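PDB 1YSR: sensor-type histidine kinase prrB from Mycobacterium tuberculosis, which belongs to a two-component system as a sensor kinase that uses ATP to phosphorylate a histidine, the chain here being its C-terminal ATP-binding domain. Local coordinates for residues T11-R16 / L49-A54; R23-L28 / A58-G63; P36-V41 / A76-A81; L114-V119 / A130-S135. All blocks are in the same frame, centred on the assembly; numbering follows the deposited sequence. Where two conformers were deposited one is given.

Contact 1: residues T11-R16 / L49-A54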
# COMPACT_ATOMS: atom_id res chain seq x y z
N THR A 11 -2.34 -8.34 2.84
CA THR A 11 -1.35 -9.37 3.07
C THR A 11 0.05 -8.92 2.68
O THR A 11 1.01 -9.07 3.47
CB THR A 11 -1.82 -10.68 2.37
OG1 THR A 11 -3.16 -10.97 2.81
CG2 THR A 11 -0.90 -11.81 2.76
N ASP A 12 0.20 -8.31 1.50
CA ASP A 12 1.48 -7.78 1.07
C ASP A 12 1.91 -6.63 1.96
O ASP A 12 3.09 -6.48 2.26
CB ASP A 12 1.35 -7.30 -0.41
CG ASP A 12 2.67 -6.79 -0.99
OD1 ASP A 12 3.64 -7.56 -1.06
OD2 ASP A 12 2.74 -5.61 -1.36
N LEU A 13 0.95 -5.77 2.35
CA LEU A 13 1.23 -4.67 3.27
C LEU A 13 1.90 -5.21 4.55
O LEU A 13 2.90 -4.66 5.02
CB LEU A 13 -0.10 -3.93 3.61
CG LEU A 13 0.06 -2.60 4.40
CD1 LEU A 13 -1.14 -1.69 4.10
CD2 LEU A 13 0.01 -2.92 5.90
N LEU A 14 1.31 -6.23 5.13
CA LEU A 14 1.90 -6.86 6.34
C LEU A 14 3.31 -7.40 6.08
O LEU A 14 4.21 -7.28 6.92
CB LEU A 14 0.96 -7.94 6.89
CG LEU A 14 -0.41 -7.44 7.43
CD1 LEU A 14 -1.31 -8.62 7.91
CD2 LEU A 14 -0.22 -6.47 8.58
N ASP A 15 3.47 -8.07 4.94
CA ASP A 15 4.76 -8.70 4.57
C ASP A 15 5.81 -7.58 4.51
O ASP A 15 6.86 -7.72 5.08
CB ASP A 15 4.65 -9.45 3.25
CG ASP A 15 5.77 -10.50 3.06
OD1 ASP A 15 6.50 -10.84 4.03
OD2 ASP A 15 5.87 -10.99 1.92
N ARG A 16 5.50 -6.46 3.84
CA ARG A 16 6.45 -5.35 3.78
C ARG A 16 6.66 -4.72 5.11
O ARG A 16 7.76 -4.32 5.43
CB ARG A 16 6.06 -4.22 2.79
CG ARG A 16 5.80 -4.65 1.34
CD ARG A 16 5.42 -3.41 0.46
NE ARG A 16 4.32 -2.56 0.97
CZ ARG A 16 3.02 -2.66 0.64
NH1 ARG A 16 2.58 -3.57 -0.20
NH2 ARG A 16 2.14 -1.81 1.17
N LEU A 49 0.53 2.75 8.47
CA LEU A 49 0.87 3.47 9.68
C LEU A 49 0.32 2.80 10.98
O LEU A 49 1.04 2.76 12.03
CB LEU A 49 0.32 4.88 9.58
CG LEU A 49 0.50 5.83 10.76
CD1 LEU A 49 1.93 6.14 11.00
CD2 LEU A 49 -0.36 7.10 10.47
N ALA A 50 -0.91 2.31 10.91
CA ALA A 50 -1.58 1.61 12.04
C ALA A 50 -0.71 0.41 12.43
O ALA A 50 -0.39 0.18 13.63
CB ALA A 50 -2.97 1.19 11.64
N VAL A 51 -0.31 -0.35 11.42
CA VAL A 51 0.56 -1.55 11.64
C VAL A 51 1.90 -1.15 12.21
O VAL A 51 2.39 -1.75 13.16
CB VAL A 51 0.67 -2.39 10.35
CG1 VAL A 51 1.65 -3.52 10.57
CG2 VAL A 51 -0.70 -2.99 9.98
N ASP A 52 2.53 -0.12 11.61
CA ASP A 52 3.78 0.42 12.11
C ASP A 52 3.66 0.82 13.57
O ASP A 52 4.56 0.51 14.35
CB ASP A 52 4.23 1.67 11.29
CG ASP A 52 4.71 1.34 9.88
OD1 ASP A 52 4.91 0.16 9.57
OD2 ASP A 52 4.88 2.30 9.04
N ASN A 53 2.58 1.51 13.92
CA ASN A 53 2.39 1.99 15.26
C ASN A 53 2.26 0.79 16.25
O ASN A 53 2.76 0.84 17.39
CB ASN A 53 1.14 2.87 15.31
CG ASN A 53 0.98 3.61 16.63
OD1 ASN A 53 -0.05 3.50 17.29
ND2 ASN A 53 1.98 4.41 17.00
N ALA A 54 1.51 -0.22 15.82
CA ALA A 54 1.27 -1.43 16.65
C ALA A 54 2.62 -2.13 16.90
O ALA A 54 2.93 -2.51 18.05
CB ALA A 54 0.32 -2.34 15.95

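Contact 2: residues R23-L28 / A58-G63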
# COMPACT_ATOMS: atom_id res chain seq x y z
N ARG A 23 14.33 -4.30 9.98
CA ARG A 23 15.49 -3.43 9.73
C ARG A 23 15.61 -2.29 10.74
O ARG A 23 16.72 -1.81 11.01
CB ARG A 23 15.45 -2.86 8.30
CG ARG A 23 15.23 -3.87 7.18
CD ARG A 23 15.70 -3.38 5.80
NE ARG A 23 17.01 -2.71 5.85
CZ ARG A 23 17.88 -2.63 4.84
NH1 ARG A 23 17.60 -3.21 3.66
NH2 ARG A 23 19.03 -1.99 5.00
N ILE A 24 14.50 -1.85 11.31
CA ILE A 24 14.53 -0.76 12.27
C ILE A 24 14.84 -1.24 13.66
O ILE A 24 15.44 -0.52 14.48
CB ILE A 24 13.18 -0.01 12.30
CG1 ILE A 24 12.94 0.64 10.91
CG2 ILE A 24 13.17 1.01 13.40
CD1 ILE A 24 11.57 1.29 10.74
N TYR A 25 14.40 -2.46 13.95
CA TYR A 25 14.49 -3.02 15.30
C TYR A 25 15.41 -4.21 15.30
O TYR A 25 14.98 -5.34 15.02
CB TYR A 25 13.11 -3.44 15.80
CG TYR A 25 12.06 -2.35 15.74
CD1 TYR A 25 12.01 -1.35 16.70
CD2 TYR A 25 11.11 -2.33 14.72
CE1 TYR A 25 11.01 -0.37 16.67
CE2 TYR A 25 10.12 -1.36 14.70
CZ TYR A 25 10.10 -0.37 15.64
OH TYR A 25 9.12 0.64 15.63
N PRO A 26 16.70 -3.98 15.65
CA PRO A 26 17.68 -5.08 15.54
C PRO A 26 17.28 -6.21 16.48
O PRO A 26 16.72 -5.97 17.55
CB PRO A 26 18.99 -4.43 15.99
CG PRO A 26 18.56 -3.25 16.90
CD PRO A 26 17.27 -2.75 16.23
N ASP A 27 17.50 -7.46 16.09
CA ASP A 27 17.16 -8.52 17.04
C ASP A 27 15.65 -8.79 17.22
O ASP A 27 15.29 -9.80 17.83
CB ASP A 27 17.71 -8.22 18.44
CG ASP A 27 19.22 -8.08 18.48
OD1 ASP A 27 19.90 -9.05 18.06
OD2 ASP A 27 19.70 -7.01 18.95
N LEU A 28 14.77 -7.87 16.78
CA LEU A 28 13.34 -8.21 16.77
C LEU A 28 13.09 -9.31 15.76
O LEU A 28 13.59 -9.22 14.65
CB LEU A 28 12.49 -6.96 16.48
CG LEU A 28 11.01 -7.24 16.18
CD1 LEU A 28 10.29 -7.83 17.41
CD2 LEU A 28 10.32 -5.95 15.66
N ALA A 58 4.59 -2.42 20.55
CA ALA A 58 4.93 -3.77 21.08
C ALA A 58 6.41 -3.76 21.53
O ALA A 58 6.78 -4.23 22.63
CB ALA A 58 4.70 -4.81 20.02
N VAL A 59 7.25 -3.14 20.72
CA VAL A 59 8.71 -3.15 20.95
C VAL A 59 9.09 -2.11 21.97
O VAL A 59 9.70 -2.44 22.97
CB VAL A 59 9.50 -2.87 19.65
CG1 VAL A 59 10.99 -2.76 19.98
CG2 VAL A 59 9.26 -3.98 18.65
N LYS A 60 8.68 -0.86 21.74
CA LYS A 60 9.16 0.22 22.61
C LYS A 60 8.57 0.17 23.97
O LYS A 60 9.27 0.38 24.95
CB LYS A 60 9.07 1.59 21.92
CG LYS A 60 10.00 1.54 20.68
CD LYS A 60 9.45 2.19 19.47
CE LYS A 60 9.61 3.70 19.56
NZ LYS A 60 8.59 4.40 18.77
N HIS A 61 7.30 -0.16 24.08
CA HIS A 61 6.63 -0.16 25.37
C HIS A 61 6.34 -1.53 25.95
O HIS A 61 6.24 -1.68 27.18
CB HIS A 61 5.39 0.76 25.33
CG HIS A 61 5.68 2.12 24.77
ND1 HIS A 61 6.47 3.05 25.42
CD2 HIS A 61 5.34 2.69 23.58
CE1 HIS A 61 6.59 4.13 24.68
NE2 HIS A 61 5.91 3.94 23.56
N GLY A 62 6.19 -2.55 25.12
CA GLY A 62 5.91 -3.91 25.63
C GLY A 62 7.18 -4.73 25.81
O GLY A 62 7.17 -5.78 26.44
N GLY A 63 8.26 -4.25 25.24
CA GLY A 63 9.54 -4.93 25.29
C GLY A 63 9.54 -6.20 24.45
O GLY A 63 10.37 -7.09 24.68

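Contact 3: residues P36-V41 / A76-A81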
# COMPACT_ATOMS: atom_id res chain seq x y z
N PRO A 36 -3.71 -16.07 3.63
CA PRO A 36 -4.20 -15.94 2.26
C PRO A 36 -4.07 -14.50 1.89
O PRO A 36 -4.05 -13.63 2.79
CB PRO A 36 -5.68 -16.26 2.39
CG PRO A 36 -6.04 -15.89 3.84
CD PRO A 36 -4.79 -16.29 4.60
N THR A 37 -3.99 -14.24 0.59
CA THR A 37 -4.03 -12.88 0.08
C THR A 37 -5.38 -12.25 0.27
O THR A 37 -6.41 -12.81 -0.16
CB THR A 37 -3.57 -12.82 -1.40
OG1 THR A 37 -2.18 -13.09 -1.45
CG2 THR A 37 -3.79 -11.45 -1.97
N CYS A 38 -5.41 -11.10 0.96
CA CYS A 38 -6.65 -10.38 1.16
C CYS A 38 -6.61 -9.00 0.59
O CYS A 38 -5.81 -8.17 1.00
CB CYS A 38 -7.05 -10.29 2.63
SG CYS A 38 -8.59 -9.35 2.85
N ILE A 39 -7.53 -8.70 -0.33
CA ILE A 39 -7.61 -7.34 -0.86
C ILE A 39 -8.79 -6.62 -0.23
O ILE A 39 -9.91 -7.19 -0.22
CB ILE A 39 -7.79 -7.31 -2.41
CG1 ILE A 39 -6.82 -8.31 -3.11
CG2 ILE A 39 -7.58 -5.88 -2.93
CD1 ILE A 39 -5.35 -7.97 -2.90
N ILE A 40 -8.58 -5.38 0.26
CA ILE A 40 -9.70 -4.53 0.68
C ILE A 40 -9.58 -3.22 -0.05
O ILE A 40 -8.61 -3.02 -0.84
CB ILE A 40 -9.81 -4.37 2.25
CG1 ILE A 40 -8.69 -3.43 2.77
CG2 ILE A 40 -9.84 -5.79 2.96
CD1 ILE A 40 -8.91 -2.91 4.20
N VAL A 41 -10.57 -2.36 0.12
CA VAL A 41 -10.45 -1.03 -0.38
C VAL A 41 -10.23 -0.15 0.83
O VAL A 41 -10.94 -0.29 1.85
CB VAL A 41 -11.74 -0.64 -1.16
CG1 VAL A 41 -11.79 0.86 -1.43
CG2 VAL A 41 -11.76 -1.45 -2.51
N ALA A 76 -17.01 -11.37 5.50
CA ALA A 76 -17.19 -10.09 6.21
C ALA A 76 -16.04 -9.09 5.99
O ALA A 76 -16.21 -7.88 6.14
CB ALA A 76 -17.37 -10.35 7.71
N GLY A 77 -14.87 -9.62 5.64
CA GLY A 77 -13.71 -8.78 5.32
C GLY A 77 -12.47 -9.42 5.87
O GLY A 77 -12.24 -10.61 5.65
N VAL A 78 -11.66 -8.66 6.61
CA VAL A 78 -10.42 -9.23 7.10
C VAL A 78 -10.18 -8.90 8.58
O VAL A 78 -10.58 -7.85 9.08
CB VAL A 78 -9.28 -8.68 6.24
CG1 VAL A 78 -9.20 -7.13 6.37
CG2 VAL A 78 -7.93 -9.35 6.52
N GLU A 79 -9.50 -9.82 9.26
CA GLU A 79 -9.13 -9.62 10.65
C GLU A 79 -7.61 -9.63 10.56
O GLU A 79 -7.02 -10.63 10.15
CB GLU A 79 -9.69 -10.78 11.50
CG GLU A 79 -9.11 -11.02 12.87
CD GLU A 79 -9.85 -12.16 13.59
OE1 GLU A 79 -11.09 -12.00 13.79
OE2 GLU A 79 -9.21 -13.19 13.92
N ILE A 80 -7.01 -8.49 10.84
CA ILE A 80 -5.57 -8.31 10.87
C ILE A 80 -5.16 -8.41 12.34
O ILE A 80 -5.80 -7.83 13.20
CB ILE A 80 -5.22 -6.90 10.38
CG1 ILE A 80 -5.61 -6.75 8.89
CG2 ILE A 80 -3.70 -6.55 10.59
CD1 ILE A 80 -5.63 -5.29 8.40
N ALA A 81 -4.10 -9.15 12.65
CA ALA A 81 -3.66 -9.21 14.06
C ALA A 81 -2.20 -8.96 14.18
O ALA A 81 -1.44 -9.41 13.32
CB ALA A 81 -4.00 -10.63 14.65

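Contact 4: residues L114-V119 / A130-S135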
# COMPACT_ATOMS: atom_id res chain seq x y z
N LEU A 114 2.37 3.62 26.41
CA LEU A 114 1.72 2.75 25.43
C LEU A 114 0.42 3.39 24.94
O LEU A 114 -0.52 3.61 25.74
CB LEU A 114 1.40 1.38 26.05
CG LEU A 114 0.55 0.41 25.21
CD1 LEU A 114 1.35 -0.25 24.07
CD2 LEU A 114 0.02 -0.64 26.13
N GLY A 115 0.32 3.61 23.63
CA GLY A 115 -0.78 4.37 23.07
C GLY A 115 -1.05 3.89 21.70
O GLY A 115 -0.13 3.84 20.87
N LEU A 116 -2.30 3.50 21.47
CA LEU A 116 -2.74 2.95 20.19
C LEU A 116 -3.88 3.74 19.51
O LEU A 116 -4.62 3.18 18.71
CB LEU A 116 -3.18 1.49 20.39
CG LEU A 116 -2.05 0.52 20.78
CD1 LEU A 116 -2.61 -0.82 21.22
CD2 LEU A 116 -1.08 0.37 19.65
N ALA A 117 -4.05 5.02 19.83
CA ALA A 117 -5.11 5.83 19.25
C ALA A 117 -5.02 5.97 17.74
O ALA A 117 -6.07 6.14 17.09
CB ALA A 117 -5.14 7.20 19.84
N LEU A 118 -3.79 5.93 17.19
CA LEU A 118 -3.61 6.00 15.72
C LEU A 118 -4.25 4.81 15.07
O LEU A 118 -4.94 4.92 14.06
CB LEU A 118 -2.14 6.07 15.29
CG LEU A 118 -1.37 7.40 15.22
CD1 LEU A 118 0.05 7.15 14.68
CD2 LEU A 118 -2.12 8.42 14.37
N VAL A 119 -4.04 3.65 15.68
CA VAL A 119 -4.63 2.43 15.23
C VAL A 119 -6.15 2.53 15.25
O VAL A 119 -6.82 2.24 14.26
CB VAL A 119 -4.14 1.25 16.07
CG1 VAL A 119 -4.76 -0.02 15.59
CG2 VAL A 119 -2.62 1.13 16.00
N ALA A 130 -10.75 -1.62 16.24
CA ALA A 130 -9.48 -2.11 16.77
C ALA A 130 -9.73 -2.56 18.22
O ALA A 130 -10.43 -1.90 18.97
CB ALA A 130 -8.46 -1.04 16.71
N SER A 131 -9.16 -3.70 18.61
CA SER A 131 -9.28 -4.11 20.00
C SER A 131 -8.07 -4.89 20.42
O SER A 131 -7.26 -5.32 19.59
CB SER A 131 -10.53 -4.94 20.16
OG SER A 131 -10.46 -6.00 19.26
N LEU A 132 -7.97 -5.06 21.73
CA LEU A 132 -6.86 -5.83 22.31
C LEU A 132 -7.35 -7.12 22.96
O LEU A 132 -8.46 -7.20 23.57
CB LEU A 132 -6.14 -4.97 23.33
CG LEU A 132 -5.13 -3.96 22.76
CD1 LEU A 132 -4.90 -2.82 23.68
CD2 LEU A 132 -3.78 -4.67 22.44
N GLU A 133 -6.53 -8.14 22.78
CA GLU A 133 -6.76 -9.51 23.29
C GLU A 133 -5.45 -9.99 23.85
O GLU A 133 -4.43 -9.28 23.78
CB GLU A 133 -7.17 -10.43 22.16
CG GLU A 133 -8.49 -10.11 21.57
CD GLU A 133 -8.85 -11.01 20.41
OE1 GLU A 133 -8.08 -11.97 20.13
OE2 GLU A 133 -9.89 -10.74 19.78
N ASN A 134 -5.46 -11.18 24.46
CA ASN A 134 -4.22 -11.73 24.98
C ASN A 134 -3.61 -12.62 23.90
O ASN A 134 -4.31 -13.38 23.24
CB ASN A 134 -4.45 -12.50 26.30
CG ASN A 134 -4.40 -11.59 27.56
OD1 ASN A 134 -4.61 -10.36 27.51
ND2 ASN A 134 -4.11 -12.22 28.71
N SER A 135 -2.31 -12.51 23.68
CA SER A 135 -1.75 -13.21 22.56
C SER A 135 -1.32 -14.65 23.00
O SER A 135 -0.85 -14.80 24.10
CB SER A 135 -0.51 -12.49 22.12
OG SER A 135 0.02 -13.24 21.07

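Contact 1: residues T11-R16 / L49-A54
Leu13 and Leu14 meet Val51 in a small, wholly apolar helix-to-helix contact in the buried interior of the ATP-binding domain. The leucines lie on helix 10-24 and the valine on helix 44-61, whose DNAIAN sequence belongs to the N box of the GHKL ATPases. Contact between the two segments is made by terminal methyl groups. The nearest pair of CA atoms is that of Leu14 and Val51, 7.6 Å apart.

Val51 points its CB toward the other helix and presents both branches. Leu14 CD2 lies against the pair, 3.8 Å from Val51 CG2 and 4.0 Å from Val51 CG1, and the two side chains cross at roughly a right angle. Leu13 takes a different line, sliding past Val51 in the opposite direction, with its CD2 4.1 Å from Val51 CG2. That one valine methyl therefore touches both leucines.

The leucines arrive by different torsions. Leu13 carries CG away from its backbone nitrogen (chi1 -171°), whereas Leu14 carries it away from its carbonyl carbon (chi1 -65°), and from these two starting directions a CD2 methyl of each reaches the same valine.

Around this point Leu14 also packs on Leu32 and Ile80 of the five-stranded sheet, and Leu13 on Leu47. The contact thus belongs to the core between the helices and the sheet.

Its chemistry is dispersion and the exclusion of water. The fit of three branched side chains, rather than any directional bond, holds the helices together at this point.

Contact 2: residues R23-L28 / A58-G63
The ring of Tyr25 is sandwiched between methyl groups: Val59 CG2 lies over one face, displaced toward the rim, and Ile24 CG2 covers the centre of the opposite face. At the ring edge, near its plane, comes Lys60 CD, 4.1 Å from Tyr25 CE1. Val59 makes the nearest touch with its other branch, CG1, which is 3.7 Å from Tyr25 CD1.

Val59 packs across both the ring and Leu28, which lie next to each other: while CG1 meets the ring at CD1, Val59 CG2 meets Leu28 CD2 at 3.7 Å. Leu28 reaches it with CG swung away from the backbone nitrogen (chi1 169°). Tyr25 and Leu28 are the ends of a type II beta turn, closed by Leu28 N to Tyr25 O at 3.1 Å, and this turn brings both side chains to the same valine.

Tyr25 OH is hydrogen-bonded to a bound Tris molecule, probably from the crystallisation liquor, while Arg75 of the second subunit packs on Tyr25, Val59 and Lys60.

The contact joins the turn that follows helix 10-24 to the C-terminal part of helix 44-61. Both helices belong to the helical layer over one face of the mixed sheet, the alpha/beta sandwich of the Bergerat fold of histidine kinases.

Contact 3: residues P36-V41 / A76-A81
Ile40 and Val78 cross at about a right angle, each with its CB directed at the other segment. Their meeting points are the gamma methyls: Ile40 CG2 is 3.7 Å from Val78 CG1. In Val78 that CG1 sits in the crowded position between the backbone nitrogen and the carbonyl carbon (chi1 62°), which turns CG2 elsewhere, toward Cys38. Ile40 likewise places its longer CG1 branch between nitrogen and carbonyl (chi1 74°), leaving the CG2 methyl as the part that touches.

Cys38 approaches the valine at the other branch. Its CB lies 4.1 Å from Val78 CG2. In one of its two deposited conformers SG also comes against the valine, 3.5 Å from Val78 CB, a touch that may not hold for the alternative. Cys38 and Ile40 meet Val78 from the same side, CG1 turned to the isoleucine and CG2 to the cysteine in the conformer described. The partners on 36-41 are two residues apart, as expected for neighbours on one side of an extended chain, and Ile39 between them points away.

Strand 39-42 pairs with strand 6-9 in a small antiparallel sheet. The edge of that sheet, with the residue leading into it, packs on strand 77-84 of the five-stranded one. Leu146 of strand 140-147 touches both Ile40 and Val78, and Ala71 of strand 66-74 touches Val78. Ile10, at the start of helix 10-24, also touches Ile40.

Contact 4: residues L114-V119 / A130-S135
Leu116 and Leu132 each turn CG away from the carbonyl carbon, with chi1 at -66° and -80°, and this shared choice directs a delta methyl of each toward the other segment. There Leu116 CD1 meets Leu132 CD1 at 3.9 Å, the side chains crossing at a slant. Val119, one turn further along, holds CG1 opposite its backbone nitrogen (chi1 -180°) and so sets that methyl 4.0 Å from Ala130 CB.

Two pairs therefore make up the contact, leucine on leucine and valine on alanine. All four CB atoms point across it. Spacing on each side fits the match: Leu116 and Val119 are three apart, as suits the beginning of a helix, while Ala130 and Leu132 are two apart on one face of a strand. The CA atoms come nearest at the smaller pair, with Val119 CA and Ala130 CA 6.8 Å apart, consistent with the short side chain of the alanine.

Leu114 to Leu116 close the glycine-rich G2 box of the GHKL ATPases, and the chain then enters helix 117-125, with Leu116 at the N-cap position. Strand 129-134 is an outer strand of the five-stranded sheet within this chain. Leu142 and Leu144 of strand 140-147 and Phe98 of helix 94-98 extend the apolar cluster.

Leu116 can offer no side-chain acceptor to the helix start, and what it brings instead is packing. The end of the G2 motif and the first turn of the helix are thus held against the sheet by buried hydrocarbon, without directional bonds between the two segments.

How the contacts relate
Contacts 1, 3 and 4 are buried, whereas contact 2 is only partly so and lies furthest from the chain's centre. Contacts 1 and 2 both hold helix 10-24 to helix 44-61, contact 1 directly and contact 2 through the turn after helix 10-24: the inner one uses aliphatic methyls alone, the outer one adds an aromatic ring and the lysine chain. Contacts 3 and 4 lie on opposite sides of the centre yet both reach the five-stranded sheet, contact 3 from the small sheet, adding a cysteine sulfur to the hydrocarbon, contact 4 from the start of helix 117-125 with hydrocarbon alone. Thr11 ties contact 1 to contact 3 through probable hydrogen bonds, while Asn53 packs on contact 4.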